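Long-range contacts in serine racemase (PDB 4ECL), which belongs to the alanine racemase family, its cytoplasmic part joining a TIM-barrel domain to a C-terminal domain rich in beta strands: residues V36-A41 with A62-D67; D141-A146 with D187-S192; S203-L208 with D233-E238; I254-Q259 with D274-I279. All blocks are in the same frame, centred on the assembly; numbering follows the deposited sequence.

Interaction 1 of 4, residues V36-A41 with A62-D67; sequences VVKAEA and AVATID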
loop_
_atom_site.group_PDB
_atom_site.type_symbol
_atom_site.label_atom_id
_atom_site.label_comp_id
_atom_site.label_asym_id
_atom_site.label_seq_id
_atom_site.Cartn_x
_atom_site.Cartn_y
_atom_site.Cartn_z
ATOM N N VAL A 36 -13.325 13.821 5.758
ATOM C CA VAL A 36 -12.163 13.653 4.907
ATOM C C VAL A 36 -12.085 12.189 4.461
ATOM O O VAL A 36 -11.790 11.302 5.277
ATOM C CB VAL A 36 -10.897 14.029 5.675
ATOM C CG1 VAL A 36 -9.661 13.825 4.799
ATOM C CG2 VAL A 36 -10.996 15.478 6.156
ATOM N N VAL A 37 -12.366 11.926 3.184
ATOM C CA VAL A 37 -12.468 10.539 2.711
ATOM C C VAL A 37 -11.403 10.170 1.668
ATOM O O VAL A 37 -11.561 9.212 0.914
ATOM C CB VAL A 37 -13.888 10.227 2.172
ATOM C CG1 VAL A 37 -14.904 10.242 3.321
ATOM C CG2 VAL A 37 -14.306 11.220 1.088
ATOM N N LYS A 38 -10.320 10.942 1.636
ATOM C CA LYS A 38 -9.207 10.692 0.724
ATOM C C LYS A 38 -8.506 9.373 1.061
ATOM O O LYS A 38 -8.667 8.849 2.164
ATOM C CB LYS A 38 -8.203 11.837 0.802
ATOM C CG LYS A 38 -7.701 12.102 2.189
ATOM C CD LYS A 38 -6.773 13.303 2.247
ATOM C CE LYS A 38 -6.115 13.396 3.612
ATOM N NZ LYS A 38 -5.094 14.471 3.695
ATOM N N ALA A 39 -7.719 8.862 0.114
ATOM C CA ALA A 39 -7.031 7.567 0.230
ATOM C C ALA A 39 -7.936 6.428 0.644
ATOM O O ALA A 39 -7.686 5.785 1.662
ATOM C CB ALA A 39 -5.882 7.653 1.190
ATOM N N GLU A 40 -8.970 6.171 -0.153
ATOM C CA GLU A 40 -9.934 5.130 0.149
ATOM C C GLU A 40 -10.511 5.285 1.548
ATOM O O GLU A 40 -10.647 4.293 2.276
ATOM C CB GLU A 40 -9.300 3.749 -0.004
ATOM C CG GLU A 40 -9.118 3.349 -1.448
ATOM C CD GLU A 40 -10.444 3.203 -2.160
ATOM O OE1 GLU A 40 -11.446 2.847 -1.492
ATOM O OE2 GLU A 40 -10.486 3.459 -3.382
ATOM N N ALA A 41 -10.831 6.529 1.904
ATOM C CA ALA A 41 -11.329 6.874 3.237
ATOM C C ALA A 41 -10.399 6.318 4.305
ATOM O O ALA A 41 -10.812 5.514 5.152
ATOM C CB ALA A 41 -12.753 6.370 3.441
ATOM N N ALA A 62 -14.224 15.942 1.717
ATOM C CA ALA A 62 -12.924 16.378 1.213
ATOM C C ALA A 62 -12.172 15.177 0.631
ATOM O O ALA A 62 -12.143 14.106 1.241
ATOM C CB ALA A 62 -12.119 16.991 2.334
ATOM N N VAL A 63 -11.564 15.354 -0.542
ATOM C CA VAL A 63 -10.733 14.316 -1.144
ATOM C C VAL A 63 -9.398 14.926 -1.513
ATOM O O VAL A 63 -9.258 16.148 -1.518
ATOM C CB VAL A 63 -11.361 13.764 -2.423
ATOM C CG1 VAL A 63 -12.522 12.845 -2.086
ATOM C CG2 VAL A 63 -11.818 14.905 -3.309
ATOM N N ALA A 64 -8.414 14.092 -1.822
ATOM C CA ALA A 64 -7.094 14.619 -2.175
ATOM C C ALA A 64 -6.994 15.040 -3.634
ATOM O O ALA A 64 -6.234 15.950 -3.973
ATOM C CB ALA A 64 -5.998 13.600 -1.855
ATOM N N THR A 65 -7.726 14.351 -4.507
ATOM C CA THR A 65 -7.540 14.528 -5.942
ATOM C C THR A 65 -8.866 14.561 -6.673
ATOM O O THR A 65 -9.864 14.066 -6.166
ATOM C CB THR A 65 -6.720 13.375 -6.557
ATOM O OG1 THR A 65 -7.534 12.200 -6.624
ATOM C CG2 THR A 65 -5.457 13.087 -5.734
ATOM N N ILE A 66 -8.867 15.139 -7.873
ATOM C CA ILE A 66 -10.064 15.184 -8.706
ATOM C C ILE A 66 -10.577 13.780 -9.055
ATOM O O ILE A 66 -11.785 13.569 -9.183
ATOM C CB ILE A 66 -9.827 15.983 -10.009
ATOM C CG1 ILE A 66 -11.141 16.148 -10.777
ATOM C CG2 ILE A 66 -8.758 15.302 -10.885
ATOM C CD1 ILE A 66 -11.047 17.099 -11.949
ATOM N N ASP A 67 -9.671 12.816 -9.199
ATOM C CA ASP A 67 -10.092 11.449 -9.531
ATOM C C ASP A 67 -10.859 10.784 -8.385
ATOM O O ASP A 67 -11.796 10.017 -8.612
ATOM C CB ASP A 67 -8.902 10.610 -9.978
ATOM C CG ASP A 67 -8.203 11.215 -11.179
ATOM O OD1 ASP A 67 -8.670 10.983 -12.311
ATOM O OD2 ASP A 67 -7.220 11.958 -10.979
#
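Lys38 lays the start of its side chain over the backbone and methyl of Ala64. Its CB is 3.5 Å from Ala64 N and 3.9 Å from Ala64 CB. CG lies between the backbone N and the carbonyl carbon (chi1 55°), and the chain then runs extended. CD still passes Ala64 CB at 4.2 Å, but beyond CD the chain leaves 62-67 behind. Lys38 NZ forms a salt bridge with Asp315 of the second subunit. The apolar part of the lysine thus packs within its own chain while its charge is used at the subunit interface.

The backbone bond comes just before this. Val37 N donates to Ala62 O at 2.9 Å, with an N-H...O angle of 161°. It belongs to the parallel bridge between Val36 and Ala62. Val37 CG2 also lies beside this oxygen, 3.6 Å from Ala62 O. The same methyl also meets Val63 CG1 at 4.0 Å, the two valines crossing at a slant. Val36 and Ala62 share one side of the sheet, where Val36 CG2 and Ala62 CB are 4.3 Å apart.

The two strand ends belong to a right-handed beta-alpha-beta crossover of the TIM barrel. The side chain of Val36 is about 5 Å from a bound sulfate. Val37 and Val63 both touch Leu72 of helix 66-74, and Val37 also packs on Thr50 and Leu53 of helix 46-55. Strand 80-83 continues the sheet beyond Val63, and Val220 of strand 217-220 bonds to Val36 on its other edge.

Interaction 2 of 4, residues D141-A146 with D187-S192; sequences DKILAA and DWLKSS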
loop_
_atom_site.group_PDB
_atom_site.type_symbol
_atom_site.label_atom_id
_atom_site.label_comp_id
_atom_site.label_asym_id
_atom_site.label_seq_id
_atom_site.Cartn_x
_atom_site.Cartn_y
_atom_site.Cartn_z
ATOM N N ASP A 141 -2.529 41.139 -1.543
ATOM C CA ASP A 141 -3.200 41.622 -2.737
ATOM C C ASP A 141 -3.543 40.474 -3.687
ATOM O O ASP A 141 -4.610 40.465 -4.307
ATOM C CB ASP A 141 -2.387 42.728 -3.415
ATOM C CG ASP A 141 -2.513 44.075 -2.681
ATOM O OD1 ASP A 141 -3.622 44.663 -2.680
ATOM O OD2 ASP A 141 -1.506 44.539 -2.099
ATOM N N LYS A 142 -2.649 39.496 -3.787
ATOM C CA LYS A 142 -2.923 38.330 -4.619
ATOM C C LYS A 142 -4.161 37.571 -4.125
ATOM O O LYS A 142 -4.979 37.110 -4.922
ATOM C CB LYS A 142 -1.696 37.423 -4.690
ATOM C CG LYS A 142 -0.461 38.143 -5.238
ATOM C CD LYS A 142 0.752 37.223 -5.292
ATOM C CE LYS A 142 2.008 37.962 -5.765
ATOM N NZ LYS A 142 3.205 37.072 -5.700
ATOM N N ILE A 143 -4.311 37.476 -2.809
ATOM C CA ILE A 143 -5.478 36.824 -2.217
ATOM C C ILE A 143 -6.770 37.545 -2.606
ATOM O O ILE A 143 -7.739 36.923 -3.058
ATOM C CB ILE A 143 -5.362 36.755 -0.679
ATOM C CG1 ILE A 143 -4.188 35.850 -0.284
ATOM C CG2 ILE A 143 -6.668 36.226 -0.055
ATOM C CD1 ILE A 143 -3.724 36.028 1.154
ATOM N N LEU A 144 -6.774 38.864 -2.441
ATOM C CA LEU A 144 -7.946 39.660 -2.762
ATOM C C LEU A 144 -8.252 39.577 -4.260
ATOM O O LEU A 144 -9.412 39.510 -4.668
ATOM C CB LEU A 144 -7.738 41.113 -2.312
ATOM C CG LEU A 144 -8.865 42.085 -2.652
ATOM C CD1 LEU A 144 -10.180 41.620 -2.046
ATOM C CD2 LEU A 144 -8.509 43.489 -2.186
ATOM N N ALA A 145 -7.202 39.572 -5.075
ATOM C CA ALA A 145 -7.355 39.445 -6.520
ATOM C C ALA A 145 -8.025 38.125 -6.905
ATOM O O ALA A 145 -8.799 38.064 -7.869
ATOM C CB ALA A 145 -6.005 39.586 -7.208
ATOM N N ALA A 146 -7.748 37.071 -6.136
ATOM C CA ALA A 146 -8.326 35.767 -6.417
ATOM C C ALA A 146 -9.835 35.806 -6.211
ATOM O O ALA A 146 -10.567 34.962 -6.732
ATOM C CB ALA A 146 -7.695 34.707 -5.536
ATOM N N ASP A 187 -9.230 39.947 8.475
ATOM C CA ASP A 187 -9.501 41.330 8.849
ATOM C C ASP A 187 -9.112 42.242 7.697
ATOM O O ASP A 187 -9.865 43.138 7.312
ATOM C CB ASP A 187 -8.699 41.723 10.086
ATOM C CG ASP A 187 -9.161 41.017 11.333
ATOM O OD1 ASP A 187 -10.328 40.565 11.369
ATOM O OD2 ASP A 187 -8.357 40.918 12.284
ATOM N N TRP A 188 -7.924 42.003 7.153
ATOM C CA TRP A 188 -7.426 42.796 6.040
ATOM C C TRP A 188 -8.364 42.686 4.839
ATOM O O TRP A 188 -8.694 43.686 4.217
ATOM C CB TRP A 188 -6.011 42.356 5.661
ATOM C CG TRP A 188 -5.361 43.248 4.630
ATOM C CD1 TRP A 188 -4.539 44.306 4.867
ATOM C CD2 TRP A 188 -5.492 43.152 3.208
ATOM N NE1 TRP A 188 -4.153 44.882 3.683
ATOM C CE2 TRP A 188 -4.723 44.184 2.647
ATOM C CE3 TRP A 188 -6.184 42.285 2.355
ATOM C CZ2 TRP A 188 -4.624 44.380 1.271
ATOM C CZ3 TRP A 188 -6.090 42.477 0.996
ATOM C CH2 TRP A 188 -5.314 43.518 0.463
ATOM N N LEU A 189 -8.795 41.472 4.512
ATOM C CA LEU A 189 -9.775 41.285 3.441
ATOM C C LEU A 189 -11.061 42.073 3.701
ATOM O O LEU A 189 -11.575 42.753 2.807
ATOM C CB LEU A 189 -10.098 39.797 3.242
ATOM C CG LEU A 189 -8.994 38.933 2.647
ATOM C CD1 LEU A 189 -9.371 37.436 2.633
ATOM C CD2 LEU A 189 -8.655 39.436 1.243
ATOM N N LYS A 190 -11.571 41.986 4.926
ATOM C CA LYS A 190 -12.784 42.701 5.306
ATOM C C LYS A 190 -12.644 44.200 5.048
ATOM O O LYS A 190 -13.526 44.840 4.466
ATOM C CB LYS A 190 -13.092 42.469 6.784
ATOM C CG LYS A 190 -13.695 41.111 7.093
ATOM C CD LYS A 190 -14.072 41.000 8.564
ATOM C CE LYS A 190 -14.899 42.200 9.000
ATOM N NZ LYS A 190 -16.103 42.381 8.138
ATOM N N SER A 191 -11.518 44.747 5.487
ATOM C CA SER A 191 -11.223 46.159 5.328
ATOM C C SER A 191 -11.236 46.570 3.861
ATOM O O SER A 191 -11.513 47.725 3.538
ATOM C CB SER A 191 -9.870 46.469 5.962
ATOM O OG SER A 191 -9.894 46.108 7.334
ATOM N N SER A 192 -10.943 45.618 2.981
ATOM C CA SER A 192 -10.947 45.849 1.537
ATOM C C SER A 192 -12.339 45.725 0.929
ATOM O O SER A 192 -12.473 45.576 -0.287
ATOM C CB SER A 192 -10.034 44.843 0.841
ATOM O OG SER A 192 -8.751 44.817 1.437
#
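Helices 141-146 and 187-191 pass each other at 59° with their axes 10.6 Å apart at the closest point. Leu144 and Leu189 bring the backbones nearest, CA to CA 6.7 Å. No hydrogen bond links the two segments.

Leu144 is the central side chain. Its CB meets the edge of the Trp188 ring at CZ3, 3.9 Å away, and lies in the ring plane. With Leu144 CG anti to the backbone N, a chi2 of 58° sets CD2 against Ser192, 3.6 Å from Ser192 CB. Leu189 CD2 lies 4.0 Å from Ile143 CG2, and these two side chains cross at about a right angle.

Asp141 comes to another part of the indole edge. Its OD1 is 3.7 Å from Trp188 CH2, with the carboxylate plane 86° from the ring plane. Ser192 OG donates to Trp188 O at 3.0 Å, within its own segment, and also rests above one face of the indole, toward the rim. Lys140 makes a cation-pi contact with the same ring. Further in, Ile143 packs on Ile124 and Ile126 of strand 120-127.

These helices belong to the outer layer of the TIM barrel. Their contact grades from aliphatic near the strands to mixed at the surface. An oxygen at the edge of the indole would be weakly favoured, because ring hydrogens carry slight positive charge.

Interaction 3 of 4, residues S203-L208 with D233-E238; sequences SSYGLL and DKTKLE. With SO4 (sulfate ion), chain G.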
loop_
_atom_site.group_PDB
_atom_site.type_symbol
_atom_site.label_atom_id
_atom_site.label_comp_id
_atom_site.label_asym_id
_atom_site.label_seq_id
_atom_site.Cartn_x
_atom_site.Cartn_y
_atom_site.Cartn_z
ATOM N N SER A 203 -8.545 20.447 11.599
ATOM C CA SER A 203 -8.693 19.033 11.326
ATOM C C SER A 203 -9.066 18.373 12.652
ATOM O O SER A 203 -9.506 19.076 13.567
ATOM C CB SER A 203 -7.403 18.470 10.737
ATOM O OG SER A 203 -7.184 19.022 9.455
ATOM N N SER A 204 -8.896 17.048 12.766
ATOM C CA SER A 204 -9.303 16.312 13.981
ATOM C C SER A 204 -8.762 16.910 15.278
ATOM O O SER A 204 -9.512 17.155 16.213
ATOM C CB SER A 204 -8.892 14.826 13.926
ATOM O OG SER A 204 -9.591 14.102 12.920
ATOM N N TYR A 205 -7.454 17.116 15.358
ATOM C CA TYR A 205 -6.883 17.641 16.594
ATOM C C TYR A 205 -7.187 19.137 16.804
ATOM O O TYR A 205 -7.087 19.656 17.922
ATOM C CB TYR A 205 -5.383 17.346 16.663
ATOM C CG TYR A 205 -5.088 15.895 16.966
ATOM C CD1 TYR A 205 -5.116 15.418 18.273
ATOM C CD2 TYR A 205 -4.794 14.999 15.948
ATOM C CE1 TYR A 205 -4.851 14.081 18.565
ATOM C CE2 TYR A 205 -4.525 13.660 16.225
ATOM C CZ TYR A 205 -4.556 13.206 17.535
ATOM O OH TYR A 205 -4.287 11.876 17.809
ATOM N N GLY A 206 -7.567 19.818 15.728
ATOM C CA GLY A 206 -7.970 21.215 15.818
ATOM C C GLY A 206 -9.248 21.323 16.627
ATOM O O GLY A 206 -9.397 22.206 17.481
ATOM N N LEU A 207 -10.177 20.416 16.343
ATOM C CA LEU A 207 -11.398 20.280 17.137
ATOM C C LEU A 207 -11.076 19.856 18.568
ATOM O O LEU A 207 -11.524 20.484 19.520
ATOM C CB LEU A 207 -12.341 19.250 16.507
ATOM C CG LEU A 207 -13.599 18.934 17.313
ATOM C CD1 LEU A 207 -14.363 20.219 17.691
ATOM C CD2 LEU A 207 -14.485 17.989 16.523
ATOM N N LEU A 208 -10.300 18.785 18.713
ATOM C CA LEU A 208 -10.012 18.218 20.034
ATOM C C LEU A 208 -9.206 19.139 20.943
ATOM O O LEU A 208 -9.414 19.153 22.158
ATOM C CB LEU A 208 -9.263 16.886 19.901
ATOM C CG LEU A 208 -9.974 15.733 19.201
ATOM C CD1 LEU A 208 -9.047 14.514 19.145
ATOM C CD2 LEU A 208 -11.279 15.401 19.910
ATOM N N ASP A 233 -2.320 10.726 23.774
ATOM C CA ASP A 233 -2.341 12.146 24.118
ATOM C C ASP A 233 -3.593 12.498 24.906
ATOM O O ASP A 233 -4.685 12.009 24.601
ATOM C CB ASP A 233 -2.272 13.029 22.866
ATOM C CG ASP A 233 -2.493 14.510 23.181
ATOM O OD1 ASP A 233 -1.953 14.993 24.202
ATOM O OD2 ASP A 233 -3.214 15.190 22.415
ATOM N N LYS A 234 -3.429 13.343 25.920
ATOM C CA LYS A 234 -4.573 13.944 26.588
ATOM C C LYS A 234 -5.004 15.198 25.832
ATOM O O LYS A 234 -4.431 16.274 26.018
ATOM C CB LYS A 234 -4.245 14.295 28.040
ATOM C CG LYS A 234 -5.447 14.800 28.828
ATOM C CD LYS A 234 -5.572 14.079 30.160
ATOM C CE LYS A 234 -5.583 12.568 29.961
ATOM N NZ LYS A 234 -5.602 11.837 31.260
ATOM N N THR A 235 -6.004 15.048 24.969
ATOM C CA THR A 235 -6.556 16.188 24.252
ATOM C C THR A 235 -7.423 17.025 25.188
ATOM O O THR A 235 -7.821 16.552 26.249
ATOM C CB THR A 235 -7.385 15.737 23.041
ATOM O OG1 THR A 235 -8.306 14.725 23.454
ATOM C CG2 THR A 235 -6.475 15.185 21.934
ATOM N N LYS A 236 -7.709 18.264 24.800
ATOM C CA LYS A 236 -8.530 19.142 25.624
ATOM C C LYS A 236 -9.931 18.563 25.773
ATOM O O LYS A 236 -10.422 18.394 26.882
ATOM C CB LYS A 236 -8.582 20.563 25.051
ATOM C CG LYS A 236 -7.262 21.314 25.144
ATOM C CD LYS A 236 -6.696 21.234 26.552
ATOM C CE LYS A 236 -5.308 21.859 26.639
ATOM N NZ LYS A 236 -4.675 21.627 27.975
ATOM N N LEU A 237 -10.574 18.247 24.657
ATOM C CA LEU A 237 -11.820 17.510 24.724
ATOM C C LEU A 237 -11.457 16.036 24.736
ATOM O O LEU A 237 -10.531 15.616 24.047
ATOM C CB LEU A 237 -12.682 17.762 23.494
ATOM C CG LEU A 237 -13.082 19.164 23.075
ATOM C CD1 LEU A 237 -14.098 18.999 21.967
ATOM C CD2 LEU A 237 -13.672 19.925 24.259
ATOM N N GLU A 238 -12.179 15.248 25.513
ATOM C CA GLU A 238 -12.032 13.808 25.423
ATOM C C GLU A 238 -13.352 13.231 24.955
ATOM O O GLU A 238 -14.282 13.068 25.737
ATOM C CB GLU A 238 -11.601 13.210 26.762
ATOM C CG GLU A 238 -10.156 13.519 27.120
ATOM C CD GLU A 238 -9.666 12.722 28.315
ATOM O OE1 GLU A 238 -10.502 12.340 29.163
ATOM O OE2 GLU A 238 -8.443 12.473 28.403
HETATM S S SO4 G . -6.863 14.424 10.325
HETATM O O1 SO4 G . -6.622 15.182 9.091
HETATM O O2 SO4 G . -8.191 14.756 10.841
HETATM O O3 SO4 G . -6.787 13.002 10.002
HETATM O O4 SO4 G . -5.831 14.746 11.305
#
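Leu208 O is the polar atom where the helix meets the loop. Leu237 N donates to it at 2.9 Å, with an N-H...O angle of 175°. Lys236 N is also near this oxygen, at 3.3 Å, and is bonded to the side-chain oxygen of Asn209. The loop 233-238 is thereby held against the last turn of helix 204-209.

Thr235 packs into the angle between two side chains of the helix. Its CB is 3.8 Å from Leu208 CB. With OG1 at chi1 49°, CG2 is left anti to the carbonyl carbon and meets the edge of the Tyr205 ring, near the ring plane. There it is 3.9 Å from Tyr205 CE1. Leu237 CD1 approaches the preceding carbonyl, 3.8 Å from Leu207 O.

A sulfate ion, probably from the crystallisation liquor, is bound at the start of the helix. Ser204 OG is 2.6 Å from sulfate O2, and Ser204 N gives a second hydrogen bond to the same oxygen at 3.1 Å. Gly221 N, Val222 N and Tyr42 OH also bind the ion.

The helix is thus used at both ends. At its start the N-H and hydroxyl of Ser204 meet an anion, together with the backbone N-H groups of Gly221 and Val222. This is consistent with a phosphate-binding pocket, as in many TIM-barrel enzymes. At its finish, a carbonyl that the helix leaves to other donors is taken by the loop.

Interaction 4 of 4, residues I254-Q259 with D274-I279; sequences IRKIKQ and DSLIAI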
loop_
_atom_site.group_PDB
_atom_site.type_symbol
_atom_site.label_atom_id
_atom_site.label_comp_id
_atom_site.label_asym_id
_atom_site.label_seq_id
_atom_site.Cartn_x
_atom_site.Cartn_y
_atom_site.Cartn_z
ATOM N N ILE A 254 -2.503 -25.514 9.637
ATOM C CA ILE A 254 -1.870 -25.639 10.941
ATOM C C ILE A 254 -0.753 -26.650 10.802
ATOM O O ILE A 254 -0.925 -27.669 10.168
ATOM C CB ILE A 254 -2.872 -26.049 12.044
ATOM C CG1 ILE A 254 -3.846 -24.900 12.324
ATOM C CG2 ILE A 254 -2.154 -26.387 13.337
ATOM C CD1 ILE A 254 -5.276 -25.224 11.977
ATOM N N ARG A 255 0.404 -26.334 11.362
ATOM C CA ARG A 255 1.567 -27.171 11.211
ATOM C C ARG A 255 2.226 -27.377 12.553
ATOM O O ARG A 255 2.368 -26.425 13.328
ATOM C CB ARG A 255 2.576 -26.540 10.244
ATOM C CG ARG A 255 3.842 -27.384 10.086
ATOM C CD ARG A 255 4.805 -26.855 9.014
ATOM N NE ARG A 255 4.202 -26.749 7.684
ATOM C CZ ARG A 255 3.888 -27.788 6.909
ATOM N NH1 ARG A 255 4.092 -29.032 7.334
ATOM N NH2 ARG A 255 3.350 -27.580 5.712
ATOM N N LYS A 256 2.615 -28.624 12.829
ATOM C CA LYS A 256 3.432 -28.927 13.994
ATOM C C LYS A 256 4.879 -28.540 13.723
ATOM O O LYS A 256 5.443 -28.910 12.703
ATOM C CB LYS A 256 3.358 -30.414 14.343
ATOM C CG LYS A 256 2.016 -30.867 14.883
ATOM C CD LYS A 256 2.096 -32.287 15.396
ATOM C CE LYS A 256 0.754 -32.750 15.924
ATOM N NZ LYS A 256 0.874 -34.074 16.590
ATOM N N ILE A 257 5.475 -27.794 14.641
ATOM C CA ILE A 257 6.883 -27.451 14.518
ATOM C C ILE A 257 7.664 -28.085 15.652
ATOM O O ILE A 257 7.445 -27.763 16.821
ATOM C CB ILE A 257 7.111 -25.913 14.532
ATOM C CG1 ILE A 257 6.608 -25.287 13.229
ATOM C CG2 ILE A 257 8.581 -25.584 14.725
ATOM C CD1 ILE A 257 7.013 -26.064 11.987
ATOM N N LYS A 258 8.572 -28.988 15.309
ATOM C CA LYS A 258 9.420 -29.598 16.318
ATOM C C LYS A 258 10.339 -28.559 16.946
ATOM O O LYS A 258 10.778 -27.618 16.280
ATOM C CB LYS A 258 10.243 -30.739 15.723
ATOM C CG LYS A 258 9.402 -31.897 15.220
ATOM C CD LYS A 258 10.259 -33.123 14.926
ATOM C CE LYS A 258 9.406 -34.290 14.448
ATOM N NZ LYS A 258 8.693 -33.978 13.175
ATOM N N GLN A 259 10.603 -28.732 18.236
ATOM C CA GLN A 259 11.566 -27.912 18.952
ATOM C C GLN A 259 12.901 -27.946 18.221
ATOM O O GLN A 259 13.426 -29.017 17.932
ATOM C CB GLN A 259 11.729 -28.445 20.373
ATOM C CG GLN A 259 12.940 -27.937 21.124
ATOM C CD GLN A 259 13.038 -28.563 22.501
ATOM O OE1 GLN A 259 12.140 -28.404 23.331
ATOM N NE2 GLN A 259 14.117 -29.301 22.744
ATOM N N ASP A 274 8.047 -27.920 21.158
ATOM C CA ASP A 274 7.214 -28.438 20.079
ATOM C C ASP A 274 6.010 -27.526 19.927
ATOM O O ASP A 274 5.283 -27.274 20.892
ATOM C CB ASP A 274 6.776 -29.872 20.364
ATOM C CG ASP A 274 7.909 -30.863 20.213
ATOM O OD1 ASP A 274 9.084 -30.434 20.252
ATOM O OD2 ASP A 274 7.625 -32.069 20.060
ATOM N N SER A 275 5.804 -27.022 18.717
ATOM C CA SER A 275 4.849 -25.943 18.528
ATOM C C SER A 275 3.788 -26.226 17.476
ATOM O O SER A 275 3.933 -27.122 16.637
ATOM C CB SER A 275 5.585 -24.646 18.170
ATOM O OG SER A 275 6.522 -24.298 19.172
ATOM N N LEU A 276 2.717 -25.446 17.544
ATOM C CA LEU A 276 1.703 -25.420 16.508
ATOM C C LEU A 276 1.735 -24.055 15.833
ATOM O O LEU A 276 1.715 -23.015 16.505
ATOM C CB LEU A 276 0.321 -25.669 17.100
ATOM C CG LEU A 276 -0.006 -27.125 17.404
ATOM C CD1 LEU A 276 -1.344 -27.217 18.138
ATOM C CD2 LEU A 276 -0.034 -27.919 16.114
ATOM N N ILE A 277 1.776 -24.066 14.506
ATOM C CA ILE A 277 1.820 -22.831 13.724
ATOM C C ILE A 277 0.592 -22.698 12.837
ATOM O O ILE A 277 0.232 -23.634 12.123
ATOM C CB ILE A 277 3.092 -22.787 12.837
ATOM C CG1 ILE A 277 4.328 -22.544 13.700
ATOM C CG2 ILE A 277 2.982 -21.718 11.762
ATOM C CD1 ILE A 277 4.157 -21.405 14.671
ATOM N N ALA A 278 -0.053 -21.539 12.874
ATOM C CA ALA A 278 -1.140 -21.286 11.947
ATOM C C ALA A 278 -0.653 -20.390 10.828
ATOM O O ALA A 278 0.034 -19.392 11.060
ATOM C CB ALA A 278 -2.324 -20.660 12.649
ATOM N N ILE A 279 -1.016 -20.739 9.604
ATOM C CA ILE A 279 -0.637 -19.920 8.466
ATOM C C ILE A 279 -1.813 -19.049 8.059
ATOM O O ILE A 279 -2.913 -19.557 7.825
ATOM C CB ILE A 279 -0.192 -20.793 7.280
ATOM C CG1 ILE A 279 0.945 -21.724 7.714
ATOM C CG2 ILE A 279 0.238 -19.927 6.119
ATOM C CD1 ILE A 279 2.187 -20.979 8.175
#
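Ile257 and Ile277 both turn CG1 anti to the carbonyl carbon, with chi1 at -71° and -72°, and this brings the two CG1 atoms to 3.6 Å. They meet across an antiparallel beta ladder between strands 254-257 and 275-279, which are consecutive in the chain and joined by a long loop. The short strand axes make an angle of 150°, so the pair is twisted.

Two hydrogen-bonded pairs hold the ladder. Arg255 N donates to Ile277 O at 2.8 Å, and Ile277 N returns the bond to Arg255 O. Further along, Ile257 N meets Ser275 O at 2.6 Å, and Ser275 N meets Ile257 O. CA-H...O contacts accompany these bonds, such as Lys256 CA to Ser275 O.

On the side of Ile254, Lys256 and Leu276, one methyl of the leucine touches both neighbours. Leu276 CD2 is 3.8 Å from both Ile254 CG2 and Lys256 CG, and lysine and leucine run side by side in the same direction. On the other side, Arg255 bends at chi3 and its NH2 binds backbone oxygens of Arg132 and Gly134 of the second subunit. That side of the C-terminal domain therefore lies at the dimer interface.

Past the strand end, Gln259 N donates to Asp274 OD1 at 3.0 Å, approaching from above the carboxylate plane.

In the fold
From the N terminus, interaction 1 closes first, ending a short beta-alpha-beta crossover of 20 intervening residues. Interaction 2 follows with 40 residues between its segments, and joins two helices outside the barrel strands. Interaction 3 spans 24 residues, bringing the loop ahead of strand 245-257 back to helix 204-209. Interaction 4 comes last, joining consecutive strands of the C-terminal domain. The four loops run in series; none nests in or crosses another. Interactions 1 and 3 come nearest, about 6 Å between closest atoms. Interactions 2 and 4 lie on opposite sides of the chain centre, about 69 Å between centres. Interactions 1 and 4 both touch the second subunit.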